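Side-chain contacts in arginase (Trypanosoma brucei brucei, PDB 4RHJ), which is of unknown function but has the arginase-deacetylase fold of the arginase family, having evolved without the binuclear manganese cluster of true arginases: residues S169-V174 with S258-G263; G197-S202 with L248-A253; S149-Y154 with R182-K187. All blocks are in the same frame, centred on the assembly; numbering follows the deposited sequence.

Interaction 1 of 3, residues S169-V174 with S258-G263; sequences SARPSV and SPVAGG
Val260 reaches across to Ala170 and Arg171 with a single branch, CG2, and almost everything tight in this contact passes through that methyl. On one flank Val260 CG2 meets the methyl of Ala170, 3.5 Å from its CB. It also meets the end of Arg171, whose NH2 lies 3.3 Å from Val260 CG2. The arginine approaches obliquely, presenting neither a clean face nor a clean edge of its guanidinium. Its CG stands between the backbone N and the carbonyl carbon (chi1 67°), and bends at chi2 (-147°) and chi3 (75°) fold the chain round, carrying its tip toward a loop that the first bond of the side chain does not face.

The looser side is that of Ser258, whose exposed side chain stays back from Arg171 and lies at the solvent edge of the contact. Its carbonyl O, by contrast, is 3.3 Å from Arg171 NH2. Ala170 and Val260, on the tight side, are buried. Nearby, Ser169 OG receives a weak hydrogen bond from Arg171 N at 3.4 Å and is also bonded to Asp244 and Ser246. Asp244 is a manganese ligand in another structure of this protein, though no metal is bound to this chain. Loops that follow strands 163-168 and 239-244 thus meet beside the manganese-binding Asp244, at the strand ends where the arginase fold places its active-site cleft.

Interaction 2 of 3, residues G197-S202 with L248-A253; sequences GNRQVS and LDPAFA
Arg199 spends its guanidinium on backbone carbonyls, and across this buried contact its partner is the carbonyl O of Leu248, not an acid. NH2 lies 2.7 Å from Leu248 O, yet the N-H...O angle is only 120°, and the bond is weak despite its shortness. Competition may be one reason: the same NH2 also bonds to the carbonyl oxygens of Val260 and Ser246, three acceptors for two hydrogens. NH1 turns to Val247 O and, weakly at 3.5 Å, back to Gly197 O of its own loop, while NE makes a weak bond to Ala261 O. A chain extended from CG to NE (chi2 -165°) delivers the group at full length.

Asp249 OD2, 5.5 Å from Arg199 NH2, does not pair with it. That oxygen accepts from Gly263 N, and OD1 takes Ala251 N at 3.1 Å from its anti side, forming an Asx turn. Phe252 of a neighbouring subunit packs on Asp249, so the turn lies at the trimer interface. Chemically, a buried cation met by several carbonyl dipoles is probably stabilised by them, and the bonds hold distant parts of the loop between 239-244 and 266-274 to loop 197-202 through those dipoles rather than through Asp249.

Interaction 3 of 3, residues S149-Y154 with R182-K187; sequences SMVEAY and RVLLDK
Val151 swings CG1 between its backbone N and carbonyl carbon (chi1 58°), and Leu184 sets CG anti to its own carbonyl carbon (chi1 -64°); these two rotations bring one methyl of the valine into the fork of the leucine. CG1 of Val151 is 3.4 Å from Leu184 CD1 and equally 3.4 Å from Leu184 CD2, both tighter than ordinary van der Waals contact, the two side chains running antiparallel alongside each other. Glu152 then flanks the fork, its CG 3.9 Å from Leu184 CD2, where the chains cross at a slant.

Farther out the contact turns polar. Glu152 OE2 rests over the aliphatic part of Lys187, 3.1 Å from CD, with the two side chains nearly perpendicular. A bend at the last torsion of the lysine (chi4 -74°) leaves NZ 4.2 Å from Glu152 OE2, too far for a salt bridge, although the opposite charges probably still attract. The other carboxylate oxygen, OE1, is hydrogen-bonded to Tyr120 OH on helix 116-131, which probably helps to hold the carboxylate from the neighbouring helix.

Inward, Val151 touches Ile163 and Leu184 touches Ile165 and Leu190. Two neighbouring helices therefore share one face of the parallel sheet, and helix 180-186 joins strands 163-168 and 190-196, the beta-alpha-beta crossover from which this alpha/beta fold is built.

Followed from the N terminus, the first of these segments the chain reaches is in helix 148-157; strand 163-168 and the loop 169-174 come next. Interaction 3 closes its loop at 182-187, pairing two helices on one face of the sheet. Interaction 1 opens inside that loop and closes only at 258-263, so the two cross; a hydrogen bond from Arg182 NH1 to Val174 O joins them directly. Interaction 2 starts at 197-202 after interaction 3 has closed, and ends at 248-253, nested within interaction 1. The centres of interactions 1 and 2 lie about 4 Å apart; together they join the loops after strands 163-168, 190-196 and 239-244, where a neighbouring subunit also makes contact.

Interaction 1 of 3, residues S169-V174 with S258-G263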
loop_
_atom_site.group_PDB
_atom_site.type_symbol
_atom_site.label_atom_id
_atom_site.label_comp_id
_atom_site.label_asym_id
_atom_site.label_seq_id
_atom_site.Cartn_x
_atom_site.Cartn_y
_atom_site.Cartn_z
ATOM N N SER A 169 5.053 15.724 -6.442
ATOM C CA SER A 169 5.348 15.817 -5.030
ATOM C C SER A 169 4.077 15.892 -4.224
ATOM O O SER A 169 3.013 16.143 -4.786
ATOM C CB SER A 169 6.209 17.038 -4.758
ATOM O OG SER A 169 6.664 17.020 -3.434
ATOM N N ALA A 170 4.190 15.696 -2.915
ATOM C CA ALA A 170 3.069 15.899 -2.000
ATOM C C ALA A 170 2.797 17.377 -1.756
ATOM O O ALA A 170 1.687 17.763 -1.371
ATOM C CB ALA A 170 3.333 15.212 -0.704
ATOM N N ARG A 171 3.822 18.197 -1.975
ATOM C CA ARG A 171 3.728 19.657 -1.842
ATOM C C ARG A 171 4.182 20.346 -3.118
ATOM O O ARG A 171 5.044 19.839 -3.814
ATOM C CB ARG A 171 4.580 20.159 -0.677
ATOM C CG ARG A 171 6.059 19.986 -0.904
ATOM C CD ARG A 171 6.834 19.697 0.389
ATOM N NE ARG A 171 6.658 18.334 0.901
ATOM C CZ ARG A 171 5.792 17.987 1.855
ATOM N NH1 ARG A 171 5.004 18.901 2.395
ATOM N NH2 ARG A 171 5.707 16.728 2.268
ATOM N N PRO A 172 3.613 21.523 -3.417
ATOM C CA PRO A 172 4.007 22.281 -4.609
ATOM C C PRO A 172 5.468 22.682 -4.572
ATOM O O PRO A 172 6.058 22.848 -5.628
ATOM C CB PRO A 172 3.099 23.514 -4.564
ATOM C CG PRO A 172 1.942 23.114 -3.758
ATOM C CD PRO A 172 2.461 22.138 -2.734
ATOM N N SER A 173 6.026 22.835 -3.373
ATOM C CA SER A 173 7.434 23.180 -3.194
ATOM C C SER A 173 7.777 24.481 -3.933
ATOM O O SER A 173 8.687 24.527 -4.754
ATOM C CB SER A 173 8.326 22.030 -3.669
ATOM O OG SER A 173 9.635 22.113 -3.131
ATOM N N VAL A 174 7.033 25.539 -3.622
ATOM C CA VAL A 174 7.153 26.816 -4.321
ATOM C C VAL A 174 6.943 28.040 -3.424
ATOM O O VAL A 174 7.267 29.165 -3.815
ATOM C CB VAL A 174 6.145 26.909 -5.484
ATOM C CG1 VAL A 174 6.551 25.990 -6.638
ATOM C CG2 VAL A 174 4.751 26.585 -4.988
ATOM N N SER A 258 8.618 14.787 6.152
ATOM C CA SER A 258 7.291 14.752 6.763
ATOM C C SER A 258 6.353 14.086 5.772
ATOM O O SER A 258 5.759 14.755 4.949
ATOM C CB SER A 258 6.771 16.157 7.127
ATOM O OG SER A 258 7.574 16.843 8.071
ATOM N N PRO A 259 6.236 12.755 5.845
ATOM C CA PRO A 259 5.465 11.967 4.883
ATOM C C PRO A 259 3.993 12.357 4.896
ATOM O O PRO A 259 3.420 12.699 5.944
ATOM C CB PRO A 259 5.676 10.532 5.365
ATOM C CG PRO A 259 5.975 10.671 6.787
ATOM C CD PRO A 259 6.772 11.918 6.921
ATOM N N VAL A 260 3.397 12.314 3.710
ATOM C CA VAL A 260 2.037 12.757 3.524
ATOM C C VAL A 260 1.179 11.603 3.021
ATOM O O VAL A 260 1.355 11.130 1.904
ATOM C CB VAL A 260 1.951 13.921 2.523
ATOM C CG1 VAL A 260 0.593 14.574 2.611
ATOM C CG2 VAL A 260 3.036 14.943 2.797
ATOM N N ALA A 261 0.238 11.170 3.852
ATOM C CA ALA A 261 -0.673 10.078 3.518
ATOM C C ALA A 261 -1.707 10.460 2.444
ATOM O O ALA A 261 -1.919 11.644 2.160
ATOM C CB ALA A 261 -1.370 9.618 4.774
ATOM N N GLY A 262 -2.339 9.448 1.850
ATOM C CA GLY A 262 -3.344 9.639 0.816
ATOM C C GLY A 262 -2.729 9.715 -0.568
ATOM O O GLY A 262 -3.323 10.265 -1.481
ATOM N N GLY A 263 -1.543 9.123 -0.717
ATOM C CA GLY A 263 -0.716 9.297 -1.902
ATOM C C GLY A 263 -0.859 8.284 -3.021
ATOM O O GLY A 263 -1.794 7.494 -3.079
#

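Interaction 2 of 3, residues G197-S202 with L248-A253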
loop_
_atom_site.group_PDB
_atom_site.type_symbol
_atom_site.label_atom_id
_atom_site.label_comp_id
_atom_site.label_asym_id
_atom_site.label_seq_id
_atom_site.Cartn_x
_atom_site.Cartn_y
_atom_site.Cartn_z
ATOM N N GLY A 197 -0.011 15.311 -8.130
ATOM C CA GLY A 197 0.010 14.602 -6.866
ATOM C C GLY A 197 -0.020 15.432 -5.596
ATOM O O GLY A 197 -0.087 14.860 -4.519
ATOM N N ASN A 198 0.005 16.759 -5.709
ATOM C CA ASN A 198 -0.006 17.648 -4.542
ATOM C C ASN A 198 -1.136 17.329 -3.554
ATOM O O ASN A 198 -2.275 17.131 -3.964
ATOM C CB ASN A 198 -0.124 19.114 -4.984
ATOM C CG ASN A 198 1.177 19.693 -5.496
ATOM O OD1 ASN A 198 1.309 20.904 -5.604
ATOM N ND2 ASN A 198 2.139 18.837 -5.821
ATOM N N ARG A 199 -0.828 17.269 -2.258
ATOM C CA ARG A 199 -1.888 17.121 -1.250
ATOM C C ARG A 199 -1.632 17.902 0.040
ATOM O O ARG A 199 -2.413 17.825 0.975
ATOM C CB ARG A 199 -2.132 15.638 -0.926
ATOM C CG ARG A 199 -0.907 14.824 -0.539
ATOM C CD ARG A 199 -1.187 13.313 -0.604
ATOM N NE ARG A 199 -0.029 12.538 -0.169
ATOM C CZ ARG A 199 0.985 12.189 -0.952
ATOM N NH1 ARG A 199 0.977 12.500 -2.236
ATOM N NH2 ARG A 199 1.995 11.499 -0.436
ATOM N N GLN A 200 -0.553 18.676 0.056
ATOM C CA GLN A 200 -0.285 19.605 1.145
ATOM C C GLN A 200 -0.125 20.999 0.555
ATOM O O GLN A 200 0.984 21.429 0.251
ATOM C CB GLN A 200 0.979 19.204 1.905
ATOM C CG GLN A 200 1.214 20.006 3.173
ATOM C CD GLN A 200 2.598 19.788 3.750
ATOM O OE1 GLN A 200 3.133 18.683 3.706
ATOM N NE2 GLN A 200 3.185 20.846 4.293
ATOM N N VAL A 201 -1.244 21.695 0.382
ATOM C CA VAL A 201 -1.244 22.970 -0.296
ATOM C C VAL A 201 -1.637 24.075 0.679
ATOM O O VAL A 201 -2.696 24.035 1.296
ATOM C CB VAL A 201 -2.207 22.959 -1.509
ATOM C CG1 VAL A 201 -1.965 24.159 -2.390
ATOM C CG2 VAL A 201 -2.043 21.708 -2.313
ATOM N N SER A 202 -0.761 25.054 0.838
ATOM C CA SER A 202 -1.070 26.197 1.673
ATOM C C SER A 202 -1.556 27.357 0.800
ATOM O O SER A 202 -1.606 27.256 -0.425
ATOM C CB SER A 202 0.142 26.603 2.497
ATOM O OG SER A 202 1.215 26.998 1.682
ATOM N N LEU A 248 4.479 9.598 -3.678
ATOM C CA LEU A 248 3.870 8.283 -3.475
ATOM C C LEU A 248 3.132 8.278 -2.143
ATOM O O LEU A 248 3.051 9.296 -1.472
ATOM C CB LEU A 248 4.932 7.175 -3.520
ATOM C CG LEU A 248 5.606 6.959 -4.880
ATOM C CD1 LEU A 248 6.753 5.971 -4.824
ATOM C CD2 LEU A 248 4.582 6.481 -5.861
ATOM N N ASP A 249 2.576 7.145 -1.757
ATOM C CA ASP A 249 1.973 7.065 -0.441
ATOM C C ASP A 249 3.107 6.744 0.537
ATOM O O ASP A 249 4.137 6.206 0.125
ATOM C CB ASP A 249 0.861 6.008 -0.408
ATOM C CG ASP A 249 -0.108 6.206 0.741
ATOM O OD1 ASP A 249 0.070 5.516 1.766
ATOM O OD2 ASP A 249 -1.032 7.047 0.630
ATOM N N PRO A 250 2.949 7.118 1.816
ATOM C CA PRO A 250 3.916 6.662 2.821
ATOM C C PRO A 250 3.944 5.125 2.936
ATOM O O PRO A 250 4.951 4.566 3.388
ATOM C CB PRO A 250 3.417 7.315 4.117
ATOM C CG PRO A 250 2.579 8.477 3.663
ATOM C CD PRO A 250 1.958 8.058 2.375
ATOM N N ALA A 251 2.881 4.455 2.507
ATOM C CA ALA A 251 2.873 2.984 2.490
ATOM C C ALA A 251 3.892 2.391 1.507
ATOM O O ALA A 251 4.499 1.339 1.787
ATOM C CB ALA A 251 1.484 2.456 2.169
ATOM N N PHE A 252 4.076 3.070 0.374
ATOM C CA PHE A 252 5.017 2.635 -0.673
ATOM C C PHE A 252 6.370 3.301 -0.542
ATOM O O PHE A 252 7.399 2.659 -0.770
ATOM C CB PHE A 252 4.442 2.913 -2.067
ATOM C CG PHE A 252 3.054 2.382 -2.246
ATOM C CD1 PHE A 252 1.971 3.088 -1.762
ATOM C CD2 PHE A 252 2.834 1.176 -2.858
ATOM C CE1 PHE A 252 0.683 2.616 -1.894
ATOM C CE2 PHE A 252 1.558 0.689 -3.002
ATOM C CZ PHE A 252 0.478 1.409 -2.518
ATOM N N ALA A 253 6.378 4.574 -0.150
ATOM C CA ALA A 253 7.623 5.332 -0.010
ATOM C C ALA A 253 7.750 6.070 1.339
ATOM O O ALA A 253 7.768 7.294 1.386
ATOM C CB ALA A 253 7.756 6.326 -1.167
#

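Interaction 3 of 3, residues S149-Y154 with R182-K187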
loop_
_atom_site.group_PDB
_atom_site.type_symbol
_atom_site.label_atom_id
_atom_site.label_comp_id
_atom_site.label_asym_id
_atom_site.label_seq_id
_atom_site.Cartn_x
_atom_site.Cartn_y
_atom_site.Cartn_z
ATOM N N SER A 149 19.744 23.075 -10.873
ATOM C CA SER A 149 21.038 23.082 -11.567
ATOM C C SER A 149 20.983 22.499 -12.973
ATOM O O SER A 149 21.580 23.040 -13.899
ATOM C CB SER A 149 22.076 22.304 -10.760
ATOM O OG SER A 149 21.803 22.367 -9.373
ATOM N N MET A 150 20.272 21.381 -13.113
ATOM C CA MET A 150 20.226 20.607 -14.359
ATOM C C MET A 150 19.449 21.307 -15.472
ATOM O O MET A 150 19.862 21.306 -16.642
ATOM C CB MET A 150 19.611 19.226 -14.097
ATOM C CG MET A 150 20.427 18.323 -13.156
ATOM S SD MET A 150 19.570 16.772 -12.796
ATOM C CE MET A 150 19.619 15.962 -14.390
ATOM N N VAL A 151 18.322 21.899 -15.110
ATOM C CA VAL A 151 17.569 22.708 -16.053
ATOM C C VAL A 151 18.303 24.025 -16.359
ATOM O O VAL A 151 18.135 24.591 -17.436
ATOM C CB VAL A 151 16.142 22.994 -15.530
ATOM C CG1 VAL A 151 16.215 23.671 -14.231
ATOM C CG2 VAL A 151 15.346 23.849 -16.516
ATOM N N GLU A 152 19.145 24.507 -15.444
ATOM C CA GLU A 152 19.894 25.740 -15.723
ATOM C C GLU A 152 21.111 25.523 -16.623
ATOM O O GLU A 152 21.502 26.429 -17.360
ATOM C CB GLU A 152 20.313 26.419 -14.426
ATOM C CG GLU A 152 19.200 27.270 -13.851
ATOM C CD GLU A 152 19.686 28.252 -12.841
ATOM O OE1 GLU A 152 20.575 27.883 -12.051
ATOM O OE2 GLU A 152 19.177 29.390 -12.837
ATOM N N ALA A 153 21.689 24.325 -16.569
ATOM C CA ALA A 153 22.712 23.895 -17.518
ATOM C C ALA A 153 22.152 23.751 -18.928
ATOM O O ALA A 153 22.875 23.882 -19.916
ATOM C CB ALA A 153 23.296 22.612 -17.086
ATOM N N TYR A 154 20.856 23.465 -19.006
ATOM C CA TYR A 154 20.174 23.248 -20.282
ATOM C C TYR A 154 19.883 24.565 -20.969
ATOM O O TYR A 154 20.095 24.718 -22.174
ATOM C CB TYR A 154 18.865 22.473 -20.075
ATOM C CG TYR A 154 18.275 21.937 -21.353
ATOM C CD1 TYR A 154 17.562 22.759 -22.212
ATOM C CD2 TYR A 154 18.443 20.611 -21.706
ATOM C CE1 TYR A 154 17.037 22.274 -23.379
ATOM C CE2 TYR A 154 17.919 20.114 -22.878
ATOM C CZ TYR A 154 17.220 20.947 -23.709
ATOM O OH TYR A 154 16.700 20.450 -24.875
ATOM N N ARG A 182 10.391 27.307 -7.625
ATOM C CA ARG A 182 10.169 28.720 -7.367
ATOM C C ARG A 182 11.307 29.576 -7.938
ATOM O O ARG A 182 11.090 30.683 -8.433
ATOM C CB ARG A 182 10.028 28.947 -5.862
ATOM C CG ARG A 182 9.898 30.386 -5.447
ATOM C CD ARG A 182 8.680 31.011 -6.057
ATOM N NE ARG A 182 8.543 32.403 -5.649
ATOM C CZ ARG A 182 7.894 32.797 -4.560
ATOM N NH1 ARG A 182 7.315 31.901 -3.767
ATOM N NH2 ARG A 182 7.820 34.087 -4.267
ATOM N N VAL A 183 12.526 29.054 -7.867
ATOM C CA VAL A 183 13.677 29.773 -8.377
ATOM C C VAL A 183 13.640 29.818 -9.897
ATOM O O VAL A 183 13.993 30.822 -10.508
ATOM C CB VAL A 183 15.002 29.139 -7.913
ATOM C CG1 VAL A 183 16.187 29.844 -8.551
ATOM C CG2 VAL A 183 15.101 29.196 -6.403
ATOM N N LEU A 184 13.201 28.730 -10.515
ATOM C CA LEU A 184 13.210 28.665 -11.966
ATOM C C LEU A 184 12.118 29.539 -12.556
ATOM O O LEU A 184 12.366 30.290 -13.492
ATOM C CB LEU A 184 13.058 27.221 -12.436
ATOM C CG LEU A 184 14.228 26.336 -12.010
ATOM C CD1 LEU A 184 13.843 24.887 -12.152
ATOM C CD2 LEU A 184 15.466 26.672 -12.810
ATOM N N LEU A 185 10.912 29.424 -12.010
ATOM C CA LEU A 185 9.784 30.252 -12.427
ATOM C C LEU A 185 10.143 31.726 -12.461
ATOM O O LEU A 185 9.936 32.400 -13.468
ATOM C CB LEU A 185 8.593 30.030 -11.495
ATOM C CG LEU A 185 7.880 28.709 -11.751
ATOM C CD1 LEU A 185 6.855 28.457 -10.682
ATOM C CD2 LEU A 185 7.236 28.735 -13.122
ATOM N N ASP A 186 10.696 32.217 -11.358
ATOM C CA ASP A 186 11.007 33.628 -11.239
ATOM C C ASP A 186 12.129 34.048 -12.166
ATOM O O ASP A 186 12.281 35.232 -12.465
ATOM C CB ASP A 186 11.367 33.968 -9.802
ATOM C CG ASP A 186 10.155 34.060 -8.914
ATOM O OD1 ASP A 186 9.935 33.138 -8.108
ATOM O OD2 ASP A 186 9.411 35.052 -9.034
ATOM N N LYS A 187 12.918 33.079 -12.619
ATOM C CA LYS A 187 13.999 33.352 -13.557
ATOM C C LYS A 187 13.479 33.304 -14.989
ATOM O O LYS A 187 14.227 33.531 -15.940
ATOM C CB LYS A 187 15.151 32.361 -13.364
ATOM C CG LYS A 187 16.282 32.914 -12.486
ATOM C CD LYS A 187 17.475 31.966 -12.392
ATOM C CE LYS A 187 18.764 32.720 -12.025
ATOM N NZ LYS A 187 19.316 33.533 -13.160
#